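Local coordinates for protein dihydrofolate reductase (Schistosoma mansoni, PDB 3VCO) that reduces 7,8-dihydrofolate to tetrahydrofolate with NADPH, a key step of folate metabolism that feeds thymidylate, purine and glycine synthesis, at residues G70-W74 against V91-L96; Y137-L141 against F165-D169. All coordinates share one frame; numbering follows the deposited sequence.

Contact 1. Residues G70-W74 against V91-L96. With SO4 (sulfate ion), chain C; SO4 (sulfate ion), chain B.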
ATOM      1  N   GLY A  70      -7.008  -5.563  -1.980  1.00 29.45           N
ATOM      2  CA  GLY A  70      -8.001  -6.643  -1.935  1.00 29.53           C
ATOM      3  C   GLY A  70      -9.206  -6.234  -1.105  1.00 34.68           C
ATOM      4  O   GLY A  70      -9.189  -5.200  -0.411  1.00 32.15           O
ATOM      5  N   ARG A  71     -10.249  -7.063  -1.133  1.00 36.29           N
ATOM      6  CA  ARG A  71     -11.474  -6.818  -0.366  1.00 29.78           C
ATOM      7  C   ARG A  71     -11.293  -6.807   1.138  1.00 34.28           C
ATOM      8  O   ARG A  71     -11.890  -5.967   1.847  1.00 35.81           O
ATOM      9  CB  ARG A  71     -12.561  -7.838  -0.745  1.00 35.83           C
ATOM     10  CG  ARG A  71     -13.844  -7.676   0.091  1.00 39.97           C
ATOM     11  CD  ARG A  71     -15.080  -8.408  -0.464  1.00 47.25           C
ATOM     12  NE  ARG A  71     -16.266  -7.996   0.312  1.00 51.40           N
ATOM     13  CZ  ARG A  71     -17.511  -8.390   0.079  1.00 50.27           C
ATOM     14  NH1 ARG A  71     -17.765  -9.241  -0.897  1.00 43.97           N
ATOM     15  NH2 ARG A  71     -18.506  -7.947   0.843  1.00 54.81           N
ATOM     16  N   VAL A  72     -10.477  -7.718   1.647  1.00 31.02           N
ATOM     17  CA  VAL A  72     -10.335  -7.779   3.096  1.00 37.62           C
ATOM     18  C   VAL A  72      -9.589  -6.543   3.570  1.00 30.06           C
ATOM     19  O   VAL A  72      -9.909  -5.998   4.625  1.00 32.19           O
ATOM     20  CB  VAL A  72      -9.652  -9.073   3.617  1.00 45.48           C
ATOM     21  CG1 VAL A  72      -9.475  -8.996   5.135  1.00 48.57           C
ATOM     22  CG2 VAL A  72     -10.476 -10.315   3.234  1.00 38.11           C
ATOM     23  N   THR A  73      -8.633  -6.068   2.775  1.00 32.52           N
ATOM     24  CA  THR A  73      -8.007  -4.788   3.101  1.00 34.67           C
ATOM     25  C   THR A  73      -9.072  -3.687   3.065  1.00 33.14           C
ATOM     26  O   THR A  73      -9.250  -2.948   4.021  1.00 36.52           O
ATOM     27  CB  THR A  73      -6.819  -4.449   2.153  1.00 33.87           C
ATOM     28  OG1 THR A  73      -5.789  -5.412   2.344  1.00 33.61           O
ATOM     29  CG2 THR A  73      -6.249  -3.060   2.463  1.00 28.19           C
ATOM     30  N   TRP A  74      -9.824  -3.620   1.981  1.00 29.81           N
ATOM     31  CA  TRP A  74     -10.914  -2.658   1.894  1.00 30.84           C
ATOM     32  C   TRP A  74     -11.878  -2.735   3.097  1.00 36.28           C
ATOM     33  O   TRP A  74     -12.213  -1.731   3.684  1.00 35.91           O
ATOM     34  CB  TRP A  74     -11.678  -2.869   0.608  1.00 30.27           C
ATOM     35  CG  TRP A  74     -12.958  -2.104   0.533  1.00 40.06           C
ATOM     36  CD1 TRP A  74     -14.242  -2.610   0.686  1.00 39.11           C
ATOM     37  CD2 TRP A  74     -13.108  -0.708   0.275  1.00 39.84           C
ATOM     38  NE1 TRP A  74     -15.149  -1.612   0.515  1.00 38.91           N
ATOM     39  CE2 TRP A  74     -14.490  -0.429   0.286  1.00 41.69           C
ATOM     40  CE3 TRP A  74     -12.209   0.335   0.015  1.00 33.34           C
ATOM     41  CZ2 TRP A  74     -14.999   0.857   0.048  1.00 36.88           C
ATOM     42  CZ3 TRP A  74     -12.712   1.606  -0.204  1.00 36.28           C
ATOM     43  CH2 TRP A  74     -14.101   1.854  -0.189  1.00 34.46           C
ATOM     44  N   VAL A  91     -10.609  -1.778  -5.722  1.00 26.22           N
ATOM     45  CA  VAL A  91     -10.566  -3.011  -4.951  1.00 28.21           C
ATOM     46  C   VAL A  91     -10.522  -4.188  -5.933  1.00 31.08           C
ATOM     47  O   VAL A  91     -11.309  -4.218  -6.873  1.00 30.56           O
ATOM     48  CB  VAL A  91     -11.805  -3.123  -4.029  1.00 34.13           C
ATOM     49  CG1 VAL A  91     -11.785  -4.441  -3.244  1.00 30.71           C
ATOM     50  CG2 VAL A  91     -11.855  -1.926  -3.038  1.00 26.54           C
ATOM     51  N   VAL A  92      -9.617  -5.138  -5.707  1.00 23.63           N
ATOM     52  CA  VAL A  92      -9.500  -6.290  -6.579  1.00 25.48           C
ATOM     53  C   VAL A  92     -10.245  -7.422  -5.882  1.00 31.41           C
ATOM     54  O   VAL A  92      -9.752  -7.973  -4.909  1.00 32.19           O
ATOM     55  CB  VAL A  92      -8.042  -6.682  -6.783  1.00 32.36           C
ATOM     56  CG1 VAL A  92      -7.919  -8.029  -7.595  1.00 27.55           C
ATOM     57  CG2 VAL A  92      -7.277  -5.478  -7.417  1.00 26.05           C
ATOM     58  N   SER A  93     -11.437  -7.725  -6.376  1.00 32.73           N
ATOM     59  CA  SER A  93     -12.315  -8.708  -5.753  1.00 41.41           C
ATOM     60  C   SER A  93     -13.304  -9.247  -6.795  1.00 45.97           C
ATOM     61  O   SER A  93     -13.686  -8.532  -7.700  1.00 44.91           O
ATOM     62  CB  SER A  93     -13.074  -8.041  -4.595  1.00 36.33           C
ATOM     63  OG  SER A  93     -14.102  -8.882  -4.050  1.00 41.19           O
ATOM     64  N   SER A  94     -13.733 -10.495  -6.651  1.00 48.55           N
ATOM     65  CA  SER A  94     -14.834 -11.014  -7.469  1.00 55.66           C
ATOM     66  C   SER A  94     -16.122 -11.054  -6.652  1.00 57.59           C
ATOM     67  O   SER A  94     -17.209 -11.236  -7.197  1.00 55.17           O
ATOM     68  CB  SER A  94     -14.530 -12.409  -8.018  1.00 60.00           C
ATOM     69  OG  SER A  94     -13.272 -12.900  -7.582  1.00 61.81           O
ATOM     70  N   THR A  95     -15.986 -10.853  -5.341  1.00 52.14           N
ATOM     71  CA  THR A  95     -17.112 -10.913  -4.413  1.00 64.75           C
ATOM     72  C   THR A  95     -17.823  -9.574  -4.267  1.00 60.00           C
ATOM     73  O   THR A  95     -19.045  -9.506  -4.317  1.00 59.18           O
ATOM     74  CB  THR A  95     -16.639 -11.279  -3.007  1.00 69.64           C
ATOM     75  OG1 THR A  95     -15.415 -12.021  -3.077  1.00 75.57           O
ATOM     76  CG2 THR A  95     -17.690 -12.078  -2.310  1.00 78.37           C
ATOM     77  N   LEU A  96     -17.048  -8.511  -4.066  1.00 49.29           N
ATOM     78  CA  LEU A  96     -17.627  -7.230  -3.703  1.00 52.05           C
ATOM     79  C   LEU A  96     -18.622  -6.779  -4.763  1.00 60.34           C
ATOM     80  O   LEU A  96     -18.262  -6.394  -5.875  1.00 59.82           O
ATOM     81  CB  LEU A  96     -16.540  -6.180  -3.409  1.00 40.19           C
ATOM     82  CG  LEU A  96     -17.039  -4.860  -2.806  1.00 48.36           C
ATOM     83  CD1 LEU A  96     -17.858  -5.097  -1.517  1.00 54.07           C
ATOM     84  CD2 LEU A  96     -15.890  -3.907  -2.536  1.00 49.54           C
TER
HETATM   85  S   SO4 C 201      -7.206  -8.938   0.642  1.00 49.48           S
HETATM   86  O1  SO4 C 201      -6.308  -9.292  -0.470  1.00 52.34           O
HETATM   87  O2  SO4 C 201      -7.161  -7.520   0.986  1.00 39.63           O
HETATM   88  O3  SO4 C 201      -8.555  -9.319   0.215  1.00 40.63           O
HETATM   89  O4  SO4 C 201      -6.822  -9.679   1.855  1.00 49.06           O
HETATM   90  S   SO4 B 200     -12.271 -12.222  -3.308  1.00 75.07           S
HETATM   91  O1  SO4 B 200     -12.133 -12.050  -4.757  1.00 78.65           O
HETATM   92  O2  SO4 B 200     -11.008 -12.734  -2.788  1.00 60.60           O
HETATM   93  O3  SO4 B 200     -12.703 -10.970  -2.683  1.00 62.46           O
HETATM   94  O4  SO4 B 200     -13.328 -13.192  -3.022  1.00 86.99           O
HETATM   95  O   HOH W   1     -10.048  -9.417  -2.899  1.00 42.98           O

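Contact 2. Residues Y137-L141 against F165-D169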
ATOM      1  N   TYR A 137       0.273  -8.184  -2.950  1.00 31.67           N
ATOM      2  CA  TYR A 137       1.694  -7.991  -2.710  1.00 29.65           C
ATOM      3  C   TYR A 137       2.426  -9.065  -3.468  1.00 28.99           C
ATOM      4  O   TYR A 137       3.461  -8.828  -4.050  1.00 30.60           O
ATOM      5  CB  TYR A 137       2.020  -8.201  -1.239  1.00 29.45           C
ATOM      6  CG  TYR A 137       1.528  -7.118  -0.309  1.00 25.08           C
ATOM      7  CD1 TYR A 137       1.554  -5.789  -0.688  1.00 25.34           C
ATOM      8  CD2 TYR A 137       1.089  -7.435   0.994  1.00 31.40           C
ATOM      9  CE1 TYR A 137       1.142  -4.794   0.195  1.00 25.89           C
ATOM     10  CE2 TYR A 137       0.658  -6.438   1.878  1.00 31.96           C
ATOM     11  CZ  TYR A 137       0.678  -5.124   1.455  1.00 29.86           C
ATOM     12  OH  TYR A 137       0.274  -4.124   2.326  1.00 29.73           O
ATOM     13  N   LYS A 138       1.921 -10.283  -3.401  1.00 33.26           N
ATOM     14  CA  LYS A 138       2.682 -11.377  -4.002  1.00 36.27           C
ATOM     15  C   LYS A 138       2.772 -11.159  -5.517  1.00 39.38           C
ATOM     16  O   LYS A 138       3.850 -11.210  -6.100  1.00 38.94           O
ATOM     17  CB  LYS A 138       2.056 -12.721  -3.692  1.00 35.71           C
ATOM     18  CG  LYS A 138       2.848 -13.899  -4.275  1.00 47.58           C
ATOM     19  CD  LYS A 138       2.288 -15.263  -3.829  1.00 56.86           C
ATOM     20  CE  LYS A 138       3.159 -16.440  -4.306  1.00 66.18           C
ATOM     21  NZ  LYS A 138       3.016 -16.691  -5.777  1.00 70.44           N
ATOM     22  N   GLU A 139       1.635 -10.883  -6.145  1.00 38.53           N
ATOM     23  CA  GLU A 139       1.646 -10.631  -7.594  1.00 36.78           C
ATOM     24  C   GLU A 139       2.513  -9.467  -7.978  1.00 33.70           C
ATOM     25  O   GLU A 139       3.251  -9.538  -8.966  1.00 36.19           O
ATOM     26  CB  GLU A 139       0.236 -10.431  -8.134  1.00 38.80           C
ATOM     27  CG  GLU A 139      -0.467 -11.779  -8.311  1.00 53.19           C
ATOM     28  CD  GLU A 139      -1.943 -11.623  -8.487  1.00 66.73           C
ATOM     29  OE1 GLU A 139      -2.373 -10.490  -8.799  1.00 59.22           O
ATOM     30  OE2 GLU A 139      -2.670 -12.630  -8.308  1.00 77.96           O
ATOM     31  N   ALA A 140       2.433  -8.390  -7.199  1.00 26.16           N
ATOM     32  CA  ALA A 140       3.285  -7.230  -7.435  1.00 28.34           C
ATOM     33  C   ALA A 140       4.765  -7.527  -7.342  1.00 30.10           C
ATOM     34  O   ALA A 140       5.566  -6.989  -8.108  1.00 33.06           O
ATOM     35  CB  ALA A 140       2.905  -6.084  -6.448  1.00 33.57           C
ATOM     36  N   LEU A 141       5.160  -8.361  -6.383  1.00 28.35           N
ATOM     37  CA  LEU A 141       6.586  -8.657  -6.216  1.00 25.36           C
ATOM     38  C   LEU A 141       7.086  -9.678  -7.233  1.00 36.29           C
ATOM     39  O   LEU A 141       8.243  -9.654  -7.607  1.00 40.27           O
ATOM     40  CB  LEU A 141       6.853  -9.247  -4.808  1.00 35.14           C
ATOM     41  CG  LEU A 141       6.860  -8.103  -3.777  1.00 38.50           C
ATOM     42  CD1 LEU A 141       6.870  -8.660  -2.374  1.00 39.75           C
ATOM     43  CD2 LEU A 141       8.084  -7.249  -4.041  1.00 37.16           C
ATOM     44  N   PHE A 165       4.661 -11.545   4.640  1.00 34.24           N
ATOM     45  CA  PHE A 165       4.979 -10.851   3.417  1.00 34.83           C
ATOM     46  C   PHE A 165       5.710 -11.804   2.473  1.00 39.85           C
ATOM     47  O   PHE A 165       6.433 -12.697   2.903  1.00 47.21           O
ATOM     48  CB  PHE A 165       5.828  -9.631   3.736  1.00 38.95           C
ATOM     49  CG  PHE A 165       5.893  -8.624   2.621  1.00 36.82           C
ATOM     50  CD1 PHE A 165       4.761  -7.894   2.255  1.00 30.98           C
ATOM     51  CD2 PHE A 165       7.087  -8.418   1.919  1.00 36.09           C
ATOM     52  CE1 PHE A 165       4.823  -6.946   1.212  1.00 30.22           C
ATOM     53  CE2 PHE A 165       7.145  -7.487   0.874  1.00 31.72           C
ATOM     54  CZ  PHE A 165       6.015  -6.781   0.509  1.00 31.87           C
ATOM     55  N   PRO A 166       5.481 -11.644   1.164  1.00 42.74           N
ATOM     56  CA  PRO A 166       6.118 -12.493   0.142  1.00 44.27           C
ATOM     57  C   PRO A 166       7.625 -12.423   0.282  1.00 44.14           C
ATOM     58  O   PRO A 166       8.110 -11.463   0.852  1.00 44.62           O
ATOM     59  CB  PRO A 166       5.661 -11.854  -1.180  1.00 42.79           C
ATOM     60  CG  PRO A 166       4.339 -11.270  -0.857  1.00 43.53           C
ATOM     61  CD  PRO A 166       4.402 -10.808   0.608  1.00 34.09           C
ATOM     62  N   LYS A 167       8.353 -13.443  -0.166  1.00 50.49           N
ATOM     63  CA  LYS A 167       9.810 -13.416  -0.073  1.00 49.49           C
ATOM     64  C   LYS A 167      10.413 -12.247  -0.858  1.00 52.28           C
ATOM     65  O   LYS A 167      10.019 -11.966  -1.989  1.00 50.88           O
ATOM     66  CB  LYS A 167      10.436 -14.737  -0.542  1.00 61.48           C
ATOM     67  CG  LYS A 167       9.751 -15.994  -0.025  1.00 74.27           C
ATOM     68  CD  LYS A 167       9.556 -15.983   1.487  1.00 80.05           C
ATOM     69  CE  LYS A 167       9.085 -17.364   1.951  1.00 88.17           C
ATOM     70  NZ  LYS A 167       8.040 -17.930   1.040  1.00 88.46           N
ATOM     71  N   VAL A 168      11.347 -11.548  -0.224  1.00 50.45           N
ATOM     72  CA  VAL A 168      12.117 -10.485  -0.861  1.00 43.91           C
ATOM     73  C   VAL A 168      13.542 -10.753  -0.386  1.00 45.60           C
ATOM     74  O   VAL A 168      13.724 -11.241   0.741  1.00 48.17           O
ATOM     75  CB  VAL A 168      11.721  -9.095  -0.326  1.00 46.93           C
ATOM     76  CG1 VAL A 168      12.386  -8.015  -1.144  1.00 46.57           C
ATOM     77  CG2 VAL A 168      10.220  -8.909  -0.339  1.00 50.18           C
ATOM     78  N   ASP A 169      14.552 -10.454  -1.201  1.00 43.64           N
ATOM     79  CA  ASP A 169      15.927 -10.472  -0.665  1.00 56.52           C
ATOM     80  C   ASP A 169      16.310  -9.078  -0.141  1.00 55.55           C
ATOM     81  O   ASP A 169      16.784  -8.206  -0.904  1.00 47.08           O
ATOM     82  CB  ASP A 169      16.944 -11.037  -1.663  1.00 72.28           C
ATOM     83  CG  ASP A 169      16.732 -10.528  -3.069  1.00 85.88           C
ATOM     84  OD1 ASP A 169      17.646 -10.732  -3.903  1.00 90.18           O
ATOM     85  OD2 ASP A 169      15.660  -9.932  -3.339  1.00 88.56           O
TER

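Contact 1. Residues G70-W74 against V91-L96
S93 OG has three hydrogen-bond partners, and S93 CB packs 3.9 Å from R71 CB across the contact. The hydroxyl donates to O3 of the chain B sulfate and accepts from two backbone amides. The bond from L96 N to S93 OG is 3.0 Å long and nearly straight (170°), and makes an ST motif. The one from T95 N is weak. One water bridges the segments: it accepts from R71 N at 2.9 Å and lies close to V92 O. The segments belong to a beta-alpha-beta unit of the dihydrofolate reductase fold, strand 64-70, helix 71-76 and strand 88-92. By similarity, R71, V72, T73, S93, S94 and T95 bind NADP(+). The sulfates, probably from the crystallisation liquor, sit among these residues. The chain C sulfate lies at the start of the helix, where T73 N reaches its O2 at 2.7 Å and V72 N its O3 at 2.9 Å. The R71 side chain runs out extended, with CG anti to the backbone N (chi1 177°), and its guanidinium lays one face over L96 CD1, 3.7 Å from CZ. T95 CB is at its edge, and E75 takes NE in a salt bridge. V91 CG2 packs against the W74 ring, 3.7 Å from W74 CG. L96 CD2 meets W74 CD1 obliquely at 3.8 Å.

Contact 2. Residues Y137-L141 against F165-D169
The Y137 ring receives F165 CE1 on one face, 3.6 Å above its plane and offset toward the rim. That atom is nearest to Y137 CG, also at 3.6 Å. The rings meet obliquely, with planes at 58°. Their centroids are 5.2 Å apart. The F165 ring has the CD of its own neighbour P166 over one face, toward the rim. L141 CD1 reaches the same ring obliquely at its far end, 3.5 Å from CE2. In the dihydrofolate reductase fold this joins helix 134-142 to the loop that follows strand 148-156. The helix begins in the stretch that binds NADP(+) by similarity, which includes Y137, K138 and E139. No hydrogen bond crosses between the segments; the contact is apolar.

Y137 CG stands anti to its carbonyl carbon (chi1 -71°), which turns a face of the ring to F165. At the other end of the ring, Y137 OH is hydrogen-bonded to V26 O. This ties the tyrosine to strand 23-29, where V25 and V27 also touch its side chain. F165 reaches the same strand through V27, and its ring meets that of W33. I35 touches both aromatic side chains.

P166 lies against the helix backbone. Its CG is 3.6 Å from K138 CA, and the aliphatic CB of K138 follows at 3.9 Å. The rest of the K138 chain leads away from the loop. L141 meets the proline next to K138. Its branch CD1 sits 3.6 Å from P166 CB, and the same methyl touches V168 CG2 at 3.9 Å.

In the fold
The two contacts do not touch. Their centres are 19 Å apart and their nearest atoms about 6 Å. Both are partly buried, but contact 1 is the more polar: its residues hold two sulfates and a water, and its buried part is W74 with V91. Contact 2 is apolar, with Y137, F165 and P166 buried. Contact 1 joins the start of a helix to the end of a neighbouring parallel strand and the loop that follows it. Contact 2 instead sets a helix against a loop. Both include residues that bind NADP(+) by similarity. The side chains of V92 and L136 come within about 4 Å, which brings contact 1 close to helix 134-142 of contact 2.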